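Long-range contacts in penicillin-binding protein activator LpoB (Salmonella enterica subsp. enterica serovar Typhimurium, PDB 4Q6V), which probably regulates peptidoglycan synthesis as an outer-membrane lipoprotein, here represented by its C-terminal domain, that is essential for the function of penicillin-binding protein 1B: residues 20-25 / 55-60; 95-100 / 117-122; 33-38 / 106-111. All blocks are in the same frame, centred on the assembly; numbering follows the deposited sequence.

Overall arrangement
All three contacts reach one mixed sheet of the C-terminal domain, with strand order 59-60, 25-35, 98-106, 112-119 and 125-132. Contact 1 is complete before contact 2 begins along the chain, and the two touch, their centres about 12 Å apart: Val25 and Gln97 share a backbone hydrogen bond, and Tyr98 reaches Thr21. Contact 3 joins the far end of strand 25-35 to the loop after strand 98-106, on the opposite side of the chain's centre, about 29 Å from contact 1 and 27 Å from contact 2 between centres; its segments alternate with theirs in sequence. Strand 25-35 thus runs the length of the domain from contact 1 to contact 3.

Contact 1. Residues 20-25 / 55-60; sequences VTAGSV and NGKFTL
Gly56 opens the contact by offering its O to the Thr21-Ser24 turn: Gly23 N donates to it in a weak, bent hydrogen bond (3.1 Å), and the methyl CB of Ala22 lies against the same oxygen. Lys57 follows with its chain bent near the end, laying CG over Gly23, 3.5 Å from Gly23 CA, while Lys57 O receives a nearly straight CA-H...O contact from Gly23 CA. In Phe58, CG stands anti to the carbonyl carbon (chi1 -60°), a setting that places Gly56 O 3.8 Å above one face of the ring, offset toward its rim, and Ser24 O at the edge, in plane. Phe58 CZ meets Val20 CG1 at 4.1 Å. Met14 and Leu15 of helix 3-15 and Leu52 of helix 41-54 also pack on this ring. Ser24 OG donates to Thr21 O at 2.5 Å, tying the turn's ends together. Thr59 N donates to Ser24 O at 2.9 Å, and Thr59 O takes a CA-H...O contact from Val25 CA, pairing Val25 with Thr59 in parallel. A type II beta turn, Thr21 to Ser24, here leads into the parallel pairing of strand 25-35 with the short edge strand 59-60.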
ATOM      1  N   VAL A  20      -0.890  15.169  -0.292  1.00 25.33           N
ATOM      2  CA  VAL A  20      -0.741  14.146   0.734  1.00 25.52           C
ATOM      3  C   VAL A  20      -0.728  14.836   2.105  1.00 26.95           C
ATOM      4  O   VAL A  20       0.187  15.569   2.438  1.00 26.81           O
ATOM      5  CB  VAL A  20       0.528  13.302   0.526  1.00 24.66           C
ATOM      6  CG1 VAL A  20       0.535  12.134   1.509  1.00 26.24           C
ATOM      7  CG2 VAL A  20       0.647  12.786  -0.910  1.00 24.84           C
ATOM      8  N   THR A  21      -1.770  14.606   2.894  1.00 27.92           N
ATOM      9  CA  THR A  21      -1.863  15.172   4.221  1.00 26.91           C
ATOM     10  C   THR A  21      -1.527  14.111   5.272  1.00 27.76           C
ATOM     11  O   THR A  21      -2.166  13.063   5.359  1.00 25.17           O
ATOM     12  CB  THR A  21      -3.236  15.783   4.466  1.00 29.93           C
ATOM     13  OG1 THR A  21      -4.184  14.745   4.702  1.00 35.75           O
ATOM     14  CG2 THR A  21      -3.733  16.577   3.246  1.00 25.31           C
ATOM     15  N   ALA A  22      -0.505  14.391   6.083  1.00 26.07           N
ATOM     16  CA  ALA A  22      -0.155  13.533   7.196  1.00 22.73           C
ATOM     17  C   ALA A  22      -1.265  13.513   8.253  1.00 22.36           C
ATOM     18  O   ALA A  22      -1.968  14.500   8.473  1.00 22.90           O
ATOM     19  CB  ALA A  22       1.182  13.962   7.816  1.00 23.14           C
ATOM     20  N   GLY A  23      -1.443  12.352   8.897  1.00 20.30           N
ATOM     21  CA  GLY A  23      -2.377  12.178   9.963  1.00 20.26           C
ATOM     22  C   GLY A  23      -3.736  11.735   9.450  1.00 22.60           C
ATOM     23  O   GLY A  23      -4.691  11.640  10.224  1.00 22.85           O
ATOM     24  N   SER A  24      -3.846  11.505   8.142  1.00 23.92           N
ATOM     25  CA  SER A  24      -5.122  11.097   7.530  1.00 23.79           C
ATOM     26  C   SER A  24      -5.229   9.573   7.527  1.00 23.38           C
ATOM     27  O   SER A  24      -4.309   8.865   7.962  1.00 20.47           O
ATOM     28  CB  SER A  24      -5.264  11.699   6.131  1.00 27.12           C
ATOM     29  OG  SER A  24      -4.100  11.427   5.414  1.00 35.01           O
ATOM     30  N   VAL A  25      -6.390   9.075   7.126  1.00 20.41           N
ATOM     31  CA  VAL A  25      -6.656   7.657   7.199  1.00 19.50           C
ATOM     32  C   VAL A  25      -6.206   7.075   5.856  1.00 21.00           C
ATOM     33  O   VAL A  25      -6.626   7.502   4.750  1.00 18.14           O
ATOM     34  CB  VAL A  25      -8.127   7.387   7.470  1.00 19.30           C
ATOM     35  CG1 VAL A  25      -8.383   5.883   7.588  1.00 19.85           C
ATOM     36  CG2 VAL A  25      -8.606   8.137   8.727  1.00 19.51           C
ATOM     37  N   ASN A  55       6.497   7.561   9.981  1.00 48.47           N
ATOM     38  CA  ASN A  55       6.645   8.803   9.216  1.00 57.52           C
ATOM     39  C   ASN A  55       5.314   9.290   8.654  1.00 53.80           C
ATOM     40  O   ASN A  55       4.670   8.611   7.864  1.00 63.85           O
ATOM     41  CB  ASN A  55       7.656   8.668   8.074  1.00 64.42           C
ATOM     42  CG  ASN A  55       8.993   8.098   8.519  1.00 68.90           C
ATOM     43  OD1 ASN A  55       9.573   7.276   7.807  1.00 66.20           O
ATOM     44  ND2 ASN A  55       9.493   8.525   9.685  1.00 72.93           N
ATOM     45  N   GLY A  56       4.897  10.473   9.080  1.00 46.37           N
ATOM     46  CA  GLY A  56       3.666  11.058   8.559  1.00 47.22           C
ATOM     47  C   GLY A  56       2.388  10.592   9.231  1.00 43.37           C
ATOM     48  O   GLY A  56       1.305  11.007   8.802  1.00 42.67           O
ATOM     49  N   LYS A  57       2.505   9.740  10.261  1.00 38.31           N
ATOM     50  CA  LYS A  57       1.551   9.634  11.369  1.00 35.35           C
ATOM     51  C   LYS A  57       0.128   9.330  10.833  1.00 35.25           C
ATOM     52  O   LYS A  57      -0.870   9.641  11.500  1.00 37.34           O
ATOM     53  CB  LYS A  57       1.558  10.902  12.236  1.00 39.24           C
ATOM     54  CG  LYS A  57       0.478  11.960  11.908  1.00 47.75           C
ATOM     55  CD  LYS A  57       0.521  13.270  12.723  1.00 48.40           C
ATOM     56  CE  LYS A  57       0.528  14.525  11.870  1.00 45.69           C
ATOM     57  NZ  LYS A  57       1.898  15.116  11.770  1.00 47.59           N
ATOM     58  N   PHE A  58       0.027   8.692   9.656  1.00 27.96           N
ATOM     59  CA  PHE A  58      -1.251   8.210   9.165  1.00 25.79           C
ATOM     60  C   PHE A  58      -1.916   7.320  10.197  1.00 24.03           C
ATOM     61  O   PHE A  58      -1.236   6.638  10.943  1.00 26.24           O
ATOM     62  CB  PHE A  58      -1.089   7.398   7.882  1.00 25.80           C
ATOM     63  CG  PHE A  58      -0.478   8.152   6.746  1.00 24.89           C
ATOM     64  CD1 PHE A  58      -1.236   9.043   6.000  1.00 24.97           C
ATOM     65  CD2 PHE A  58       0.872   7.968   6.433  1.00 24.78           C
ATOM     66  CE1 PHE A  58      -0.669   9.746   4.955  1.00 23.84           C
ATOM     67  CE2 PHE A  58       1.435   8.645   5.385  1.00 26.93           C
ATOM     68  CZ  PHE A  58       0.667   9.550   4.644  1.00 26.98           C
ATOM     69  N   THR A  59      -3.230   7.342  10.239  1.00 22.73           N
ATOM     70  CA  THR A  59      -4.022   6.272  10.819  1.00 22.48           C
ATOM     71  C   THR A  59      -4.241   5.258   9.746  1.00 21.10           C
ATOM     72  O   THR A  59      -4.847   5.563   8.725  1.00 20.31           O
ATOM     73  CB  THR A  59      -5.402   6.789  11.263  1.00 23.60           C
ATOM     74  OG1 THR A  59      -5.188   7.726  12.297  1.00 27.68           O
ATOM     75  CG2 THR A  59      -6.255   5.656  11.817  1.00 23.19           C
ATOM     76  N   LEU A  60      -3.727   4.056   9.977  1.00 21.17           N
ATOM     77  CA  LEU A  60      -3.882   2.934   9.076  1.00 22.42           C
ATOM     78  C   LEU A  60      -5.168   2.150   9.316  1.00 21.79           C
ATOM     79  O   LEU A  60      -5.571   1.883  10.464  1.00 21.75           O
ATOM     80  CB  LEU A  60      -2.659   2.013   9.115  1.00 23.89           C
ATOM     81  CG  LEU A  60      -1.280   2.627   8.897  1.00 24.86           C
ATOM     82  CD1 LEU A  60      -0.232   1.535   8.923  1.00 25.28           C
ATOM     83  CD2 LEU A  60      -1.211   3.420   7.607  1.00 23.50           C
TER

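Contact 2. Residues 95-100 / 117-122; sequences GAQYVL and LMLVQT
Val99 and Met118, here selenomethionine, form the hydrogen-bonded pair at the middle of the contact. Met118 N donates to Val99 O at 2.7 Å along an almost straight line (179°), and Val99 N returns a bond to Met118 O at 2.9 Å; both donors lie in the carbonyl planes of their acceptors. Further along, Val120 N donates to Gln97 O, again at 2.9 Å but tilted from the carbonyl plane. A water also donates to Gln97 O and accepts from Gln121 N, so this oxygen takes two bonds where the strand pairing gives way to loop.

The side chains divide between the two faces. On one, Val99 and Met118 run alongside each other in the same direction; the bend at chi3 (85°) brings the selenomethionine methyl CE back to Val99 CB. Val120 completes this patch, its CG2 4.0 Å from Val99 CG2 and also resting on Ala96 O. On the other, two leucines approach the Tyr98 ring obliquely from opposite sides, Leu117 CD2 4.0 Å from Tyr98 CD1 and Leu119 CD1 3.7 Å from Tyr98 CE1. Leu117 CD1 separately touches Tyr98 CB at 3.7 Å and continues to Leu100 CB. Within its own segment, Gln97 CG lies 3.8 Å above the Tyr98 ring plane, offset toward the rim.

Second-shell residues cover both faces. Tyr98 OH is hydrogen-bonded to Gly19 O and Thr21 N, holding the ring's far end to the loop before strand 25-35. Leu26 covers Tyr98, Leu100 and Leu117, whereas Ala91 and Ile88 of helix 84-94 cover the Val99 face. The short segments 98-100 and 117-119 run antiparallel, at 157°: the open end of a beta hairpin, 98-106 with 112-119, in the mixed parallel and antiparallel sheet of an alpha-beta domain.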
ATOM      1  N   GLY A  95     -13.717   4.527   5.653  1.00 22.12           N
ATOM      2  CA  GLY A  95     -13.398   5.920   5.868  1.00 23.40           C
ATOM      3  C   GLY A  95     -11.990   6.381   5.477  1.00 22.28           C
ATOM      4  O   GLY A  95     -11.436   7.341   6.022  1.00 22.32           O
ATOM      5  N   ALA A  96     -11.390   5.725   4.485  1.00 19.57           N
ATOM      6  CA  ALA A  96     -10.002   6.044   4.101  1.00 16.51           C
ATOM      7  C   ALA A  96     -10.006   7.166   3.086  1.00 17.40           C
ATOM      8  O   ALA A  96     -10.872   7.183   2.186  1.00 19.32           O
ATOM      9  CB  ALA A  96      -9.349   4.806   3.539  1.00 15.24           C
ATOM     10  N   GLN A  97      -9.093   8.112   3.239  1.00 15.50           N
ATOM     11  CA  GLN A  97      -8.910   9.206   2.273  1.00 18.30           C
ATOM     12  C   GLN A  97      -8.001   8.795   1.108  1.00 18.17           C
ATOM     13  O   GLN A  97      -8.162   9.282  -0.027  1.00 17.14           O
ATOM     14  CB  GLN A  97      -8.351  10.422   3.011  1.00 22.99           C
ATOM     15  CG  GLN A  97      -8.218  11.687   2.150  1.00 31.03           C
ATOM     16  CD  GLN A  97      -7.698  12.894   2.943  1.00 34.93           C
ATOM     17  OE1 GLN A  97      -7.554  12.848   4.178  1.00 41.12           O
ATOM     18  NE2 GLN A  97      -7.440  13.983   2.243  1.00 32.72           N
ATOM     19  N   TYR A  98      -7.049   7.901   1.370  1.00 16.20           N
ATOM     20  CA  TYR A  98      -6.112   7.413   0.404  1.00 15.92           C
ATOM     21  C   TYR A  98      -6.039   5.903   0.351  1.00 17.52           C
ATOM     22  O   TYR A  98      -6.291   5.206   1.343  1.00 15.31           O
ATOM     23  CB  TYR A  98      -4.709   7.957   0.703  1.00 17.21           C
ATOM     24  CG  TYR A  98      -4.575   9.453   0.861  1.00 17.96           C
ATOM     25  CD1 TYR A  98      -4.494  10.293  -0.248  1.00 19.33           C
ATOM     26  CD2 TYR A  98      -4.511  10.026   2.108  1.00 19.00           C
ATOM     27  CE1 TYR A  98      -4.354  11.665  -0.096  1.00 19.23           C
ATOM     28  CE2 TYR A  98      -4.385  11.385   2.271  1.00 18.69           C
ATOM     29  CZ  TYR A  98      -4.296  12.203   1.176  1.00 19.72           C
ATOM     30  OH  TYR A  98      -4.169  13.562   1.374  1.00 19.70           O
ATOM     31  N   VAL A  99      -5.697   5.402  -0.843  1.00 17.06           N
ATOM     32  CA  VAL A  99      -5.281   4.019  -0.993  1.00 15.18           C
ATOM     33  C   VAL A  99      -3.867   3.941  -1.521  1.00 14.20           C
ATOM     34  O   VAL A  99      -3.510   4.613  -2.526  1.00 12.95           O
ATOM     35  CB  VAL A  99      -6.245   3.221  -1.907  1.00 14.84           C
ATOM     36  CG1 VAL A  99      -5.650   1.902  -2.284  1.00 14.92           C
ATOM     37  CG2 VAL A  99      -7.564   2.988  -1.227  1.00 15.13           C
ATOM     38  N   LEU A 100      -3.052   3.115  -0.878  1.00 13.96           N
ATOM     39  CA  LEU A 100      -1.683   2.892  -1.345  1.00 14.66           C
ATOM     40  C   LEU A 100      -1.505   1.520  -1.980  1.00 14.73           C
ATOM     41  O   LEU A 100      -1.690   0.488  -1.297  1.00 13.20           O
ATOM     42  CB  LEU A 100      -0.674   3.152  -0.223  1.00 15.19           C
ATOM     43  CG  LEU A 100       0.802   2.996  -0.604  1.00 14.92           C
ATOM     44  CD1 LEU A 100       1.222   3.989  -1.640  1.00 16.12           C
ATOM     45  CD2 LEU A 100       1.631   3.215   0.651  1.00 16.17           C
ATOM     46  N   LEU A 117      -0.158   6.202  -4.936  1.00 18.37           N
ATOM     47  CA  LEU A 117      -1.132   6.700  -3.961  1.00 16.46           C
ATOM     48  C   LEU A 117      -2.369   7.267  -4.617  1.00 17.18           C
ATOM     49  O   LEU A 117      -2.299   8.307  -5.333  1.00 16.65           O
ATOM     50  CB  LEU A 117      -0.480   7.747  -3.065  1.00 16.98           C
ATOM     51  CG  LEU A 117      -1.338   8.244  -1.913  1.00 19.04           C
ATOM     52  CD1 LEU A 117      -1.450   7.174  -0.848  1.00 20.42           C
ATOM     53  CD2 LEU A 117      -0.732   9.524  -1.383  1.00 21.48           C
HETATM   54  N   MSE A 118      -3.513   6.648  -4.327  1.00 16.13           N
HETATM   55  CA  MSE A 118      -4.783   7.016  -4.945  1.00 17.46           C
HETATM   56  C   MSE A 118      -5.612   7.823  -3.989  1.00 16.48           C
HETATM   57  O   MSE A 118      -5.902   7.419  -2.862  1.00 17.15           O
HETATM   58  CB  MSE A 118      -5.509   5.751  -5.439  1.00 17.72           C
HETATM   59  CG  MSE A 118      -6.879   6.083  -5.940  1.00 21.84           C
HETATM   60 SE   MSE A 118      -7.696   4.576  -6.870  1.00 27.41          SE
HETATM   61  CE  MSE A 118      -8.409   3.713  -5.256  1.00 27.59           C
ATOM     62  N   LEU A 119      -6.039   9.002  -4.415  1.00 17.75           N
ATOM     63  CA  LEU A 119      -7.103   9.764  -3.712  1.00 18.56           C
ATOM     64  C   LEU A 119      -8.464   9.106  -3.865  1.00 18.47           C
ATOM     65  O   LEU A 119      -8.949   8.950  -4.992  1.00 17.24           O
ATOM     66  CB  LEU A 119      -7.156  11.195  -4.233  1.00 21.78           C
ATOM     67  CG  LEU A 119      -7.989  12.218  -3.436  1.00 25.19           C
ATOM     68  CD1 LEU A 119      -7.299  12.555  -2.107  1.00 26.59           C
ATOM     69  CD2 LEU A 119      -8.201  13.488  -4.272  1.00 26.95           C
ATOM     70  N   VAL A 120      -9.060   8.690  -2.739  1.00 19.50           N
ATOM     71  CA  VAL A 120     -10.292   7.918  -2.772  1.00 21.90           C
ATOM     72  C   VAL A 120     -11.447   8.700  -3.389  1.00 21.33           C
ATOM     73  O   VAL A 120     -12.128   8.239  -4.302  1.00 21.86           O
ATOM     74  CB  VAL A 120     -10.684   7.375  -1.356  1.00 21.10           C
ATOM     75  CG1 VAL A 120     -12.080   6.796  -1.344  1.00 20.74           C
ATOM     76  CG2 VAL A 120      -9.673   6.326  -0.917  1.00 19.81           C
ATOM     77  N   GLN A 121     -11.616   9.918  -2.903  1.00 24.74           N
ATOM     78  CA  GLN A 121     -12.657  10.810  -3.386  1.00 28.01           C
ATOM     79  C   GLN A 121     -12.874  10.763  -4.894  1.00 23.35           C
ATOM     80  O   GLN A 121     -14.006  10.681  -5.364  1.00 20.09           O
ATOM     81  CB  GLN A 121     -12.367  12.235  -2.905  1.00 37.87           C
ATOM     82  CG  GLN A 121     -13.341  13.276  -3.436  1.00 48.69           C
ATOM     83  CD  GLN A 121     -14.598  13.329  -2.626  1.00 56.24           C
ATOM     84  OE1 GLN A 121     -14.875  14.356  -2.004  1.00 64.35           O
ATOM     85  NE2 GLN A 121     -15.348  12.225  -2.622  1.00 62.93           N
ATOM     86  N   THR A 122     -11.795  10.804  -5.658  1.00 20.94           N
ATOM     87  CA  THR A 122     -11.859  11.038  -7.089  1.00 20.73           C
ATOM     88  C   THR A 122     -11.318   9.882  -7.926  1.00 23.08           C
ATOM     89  O   THR A 122     -11.566   9.797  -9.121  1.00 22.97           O
ATOM     90  CB  THR A 122     -11.066  12.288  -7.479  1.00 21.29           C
ATOM     91  OG1 THR A 122      -9.666  12.108  -7.207  1.00 24.17           O
ATOM     92  CG2 THR A 122     -11.602  13.463  -6.675  1.00 20.13           C
TER
HETATM   93  O   HOH W   1     -10.262  11.213  -0.731  1.00 15.40           O

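Contact 3. Residues 33-38 / 106-111; sequences NRTNGS and GNVNAP
Asn36 and Val108 provide the principal polar link: Val108 N donates to Asn36 OD1 at 2.7 Å, approaching nearly head-on to the side-chain carbonyl although its own N-H is bent (136°). Asn36 CG stands between its backbone N and carbonyl carbon (chi1 69°), which brings the amide over to the loop. A second bond, from Asn36 N to Gly106 O, is long at 3.4 Å and weak; Gly106 O also accepts a CA-H...O contact from Thr35 CA.

In the van der Waals packing, the CG2 branch of Val108 rests on Gly37 CA at 3.6 Å and passes Thr35 OG1 at 4.0 Å, while its CB lies beside Asn36 OD1. Thr35 CG2 meets Pro111 CB more loosely. Leu39 and Tyr1 add to the surroundings of Val108.

Bonds inside residues 33-38 set up this surface. Asn33 OD1 accepts from Thr35 N, an Asx turn, and Gly37 N donates to Thr35 OG1 at 3.2 Å, an ST turn; Asn33 ND2 closes the bend on Gly37 O at 2.9 Å.

With one short bond, one weak one and packing by Thr35, Asn36 and Val108 among largely exposed residues, the joining is slight, and residues 33-38 probably owe their shape mainly to their internal bonds.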
ATOM      1  N   ASN A  33       3.465  -9.418  -5.185  1.00 23.82           N
ATOM      2  CA  ASN A  33       4.658 -10.063  -5.749  1.00 24.16           C
ATOM      3  C   ASN A  33       4.442 -10.443  -7.197  1.00 25.10           C
ATOM      4  O   ASN A  33       3.651 -11.343  -7.492  1.00 25.24           O
ATOM      5  CB  ASN A  33       5.009 -11.305  -4.943  1.00 21.28           C
ATOM      6  CG  ASN A  33       6.148 -12.134  -5.564  1.00 20.55           C
ATOM      7  OD1 ASN A  33       7.017 -11.590  -6.226  1.00 18.00           O
ATOM      8  ND2 ASN A  33       6.193 -13.439  -5.253  1.00 18.10           N
ATOM      9  N   ARG A  34       5.151  -9.742  -8.082  1.00 23.29           N
ATOM     10  CA  ARG A  34       5.144 -10.042  -9.499  1.00 23.73           C
ATOM     11  C   ARG A  34       6.523 -10.520  -9.984  1.00 20.99           C
ATOM     12  O   ARG A  34       6.779 -10.508 -11.161  1.00 23.94           O
ATOM     13  CB  ARG A  34       4.727  -8.795 -10.283  1.00 29.68           C
ATOM     14  CG  ARG A  34       3.370  -8.212  -9.896  1.00 37.15           C
ATOM     15  CD  ARG A  34       2.698  -7.470 -11.043  1.00 47.46           C
ATOM     16  NE  ARG A  34       3.545  -6.348 -11.507  1.00 61.00           N
ATOM     17  CZ  ARG A  34       4.258  -6.297 -12.651  1.00 66.83           C
ATOM     18  NH1 ARG A  34       4.244  -7.312 -13.531  1.00 66.61           N
ATOM     19  NH2 ARG A  34       5.005  -5.217 -12.938  1.00 61.48           N
ATOM     20  N   THR A  35       7.415 -10.907  -9.089  1.00 18.95           N
ATOM     21  CA  THR A  35       8.742 -11.418  -9.458  1.00 18.41           C
ATOM     22  C   THR A  35       8.619 -12.853 -10.024  1.00 20.87           C
ATOM     23  O   THR A  35       7.528 -13.476  -9.989  1.00 20.15           O
ATOM     24  CB  THR A  35       9.733 -11.411  -8.285  1.00 16.36           C
ATOM     25  OG1 THR A  35       9.404 -12.492  -7.371  1.00 17.36           O
ATOM     26  CG2 THR A  35       9.668 -10.106  -7.511  1.00 14.88           C
ATOM     27  N   ASN A  36       9.775 -13.384 -10.476  1.00 21.11           N
ATOM     28  CA  ASN A  36       9.820 -14.777 -10.888  1.00 19.97           C
ATOM     29  C   ASN A  36       9.929 -15.823  -9.773  1.00 21.85           C
ATOM     30  O   ASN A  36      10.077 -17.010 -10.023  1.00 23.26           O
ATOM     31  CB  ASN A  36      10.913 -14.977 -11.914  1.00 18.92           C
ATOM     32  CG  ASN A  36      12.287 -14.819 -11.304  1.00 18.85           C
ATOM     33  OD1 ASN A  36      12.507 -13.880 -10.555  1.00 18.51           O
ATOM     34  ND2 ASN A  36      13.166 -15.800 -11.550  1.00 18.88           N
ATOM     35  N   GLY A  37       9.902 -15.385  -8.525  1.00 23.62           N
ATOM     36  CA  GLY A  37      10.074 -16.261  -7.383  1.00 24.10           C
ATOM     37  C   GLY A  37       9.089 -15.949  -6.270  1.00 27.84           C
ATOM     38  O   GLY A  37       8.357 -14.960  -6.355  1.00 26.65           O
ATOM     39  N   SER A  38       9.071 -16.794  -5.238  1.00 28.45           N
ATOM     40  CA  SER A  38       8.271 -16.569  -4.033  1.00 34.66           C
ATOM     41  C   SER A  38       8.862 -15.518  -3.090  1.00 39.57           C
ATOM     42  O   SER A  38      10.070 -15.502  -2.832  1.00 42.44           O
ATOM     43  CB  SER A  38       8.108 -17.860  -3.203  1.00 34.38           C
ATOM     44  OG  SER A  38       7.358 -18.822  -3.915  1.00 31.39           O
ATOM     45  N   GLY A 106      10.119  -7.924 -11.482  1.00 18.74           N
ATOM     46  CA  GLY A 106      11.436  -8.289 -12.049  1.00 18.70           C
ATOM     47  C   GLY A 106      12.050  -9.551 -11.425  1.00 17.48           C
ATOM     48  O   GLY A 106      11.325 -10.454 -11.051  1.00 18.05           O
ATOM     49  N   ASN A 107      13.373  -9.586 -11.297  1.00 17.52           N
ATOM     50  CA  ASN A 107      14.027 -10.779 -10.750  1.00 17.66           C
ATOM     51  C   ASN A 107      13.877 -10.948  -9.249  1.00 17.42           C
ATOM     52  O   ASN A 107      13.968  -9.981  -8.481  1.00 19.83           O
ATOM     53  CB  ASN A 107      15.497 -10.752 -11.142  1.00 17.95           C
ATOM     54  CG  ASN A 107      16.197 -12.046 -10.821  1.00 19.41           C
ATOM     55  OD1 ASN A 107      15.985 -13.053 -11.507  1.00 19.89           O
ATOM     56  ND2 ASN A 107      17.046 -12.040  -9.801  1.00 18.31           N
ATOM     57  N   VAL A 108      13.700 -12.191  -8.794  1.00 17.83           N
ATOM     58  CA  VAL A 108      13.444 -12.464  -7.403  1.00 18.56           C
ATOM     59  C   VAL A 108      14.563 -11.939  -6.479  1.00 22.84           C
ATOM     60  O   VAL A 108      14.331 -11.453  -5.373  1.00 23.76           O
ATOM     61  CB  VAL A 108      13.165 -13.975  -7.190  1.00 19.11           C
ATOM     62  CG1 VAL A 108      14.414 -14.791  -7.460  1.00 19.35           C
ATOM     63  CG2 VAL A 108      12.594 -14.209  -5.794  1.00 18.64           C
ATOM     64  N   ASN A 109      15.807 -12.005  -6.955  1.00 23.90           N
ATOM     65  CA  ASN A 109      16.958 -11.563  -6.159  1.00 24.80           C
ATOM     66  C   ASN A 109      17.310 -10.076  -6.338  1.00 25.65           C
ATOM     67  O   ASN A 109      18.234  -9.567  -5.693  1.00 24.69           O
ATOM     68  CB  ASN A 109      18.189 -12.406  -6.452  1.00 24.36           C
ATOM     69  CG  ASN A 109      18.040 -13.814  -5.938  1.00 25.16           C
ATOM     70  OD1 ASN A 109      17.296 -14.081  -4.983  1.00 27.94           O
ATOM     71  ND2 ASN A 109      18.708 -14.753  -6.621  1.00 23.29           N
ATOM     72  N   ALA A 110      16.554  -9.371  -7.170  1.00 21.18           N
ATOM     73  CA  ALA A 110      16.796  -7.975  -7.438  1.00 21.47           C
ATOM     74  C   ALA A 110      15.529  -7.165  -7.783  1.00 19.89           C
ATOM     75  O   ALA A 110      15.494  -6.476  -8.782  1.00 19.19           O
ATOM     76  CB  ALA A 110      17.832  -7.867  -8.532  1.00 19.92           C
ATOM     77  N   PRO A 111      14.512  -7.229  -6.923  1.00 21.02           N
ATOM     78  CA  PRO A 111      13.190  -6.720  -7.242  1.00 22.62           C
ATOM     79  C   PRO A 111      13.172  -5.205  -7.479  1.00 22.25           C
ATOM     80  O   PRO A 111      13.969  -4.440  -6.947  1.00 22.37           O
ATOM     81  CB  PRO A 111      12.388  -7.062  -6.015  1.00 23.53           C
ATOM     82  CG  PRO A 111      13.116  -8.172  -5.321  1.00 22.34           C
ATOM     83  CD  PRO A 111      14.548  -7.861  -5.589  1.00 22.73           C
TER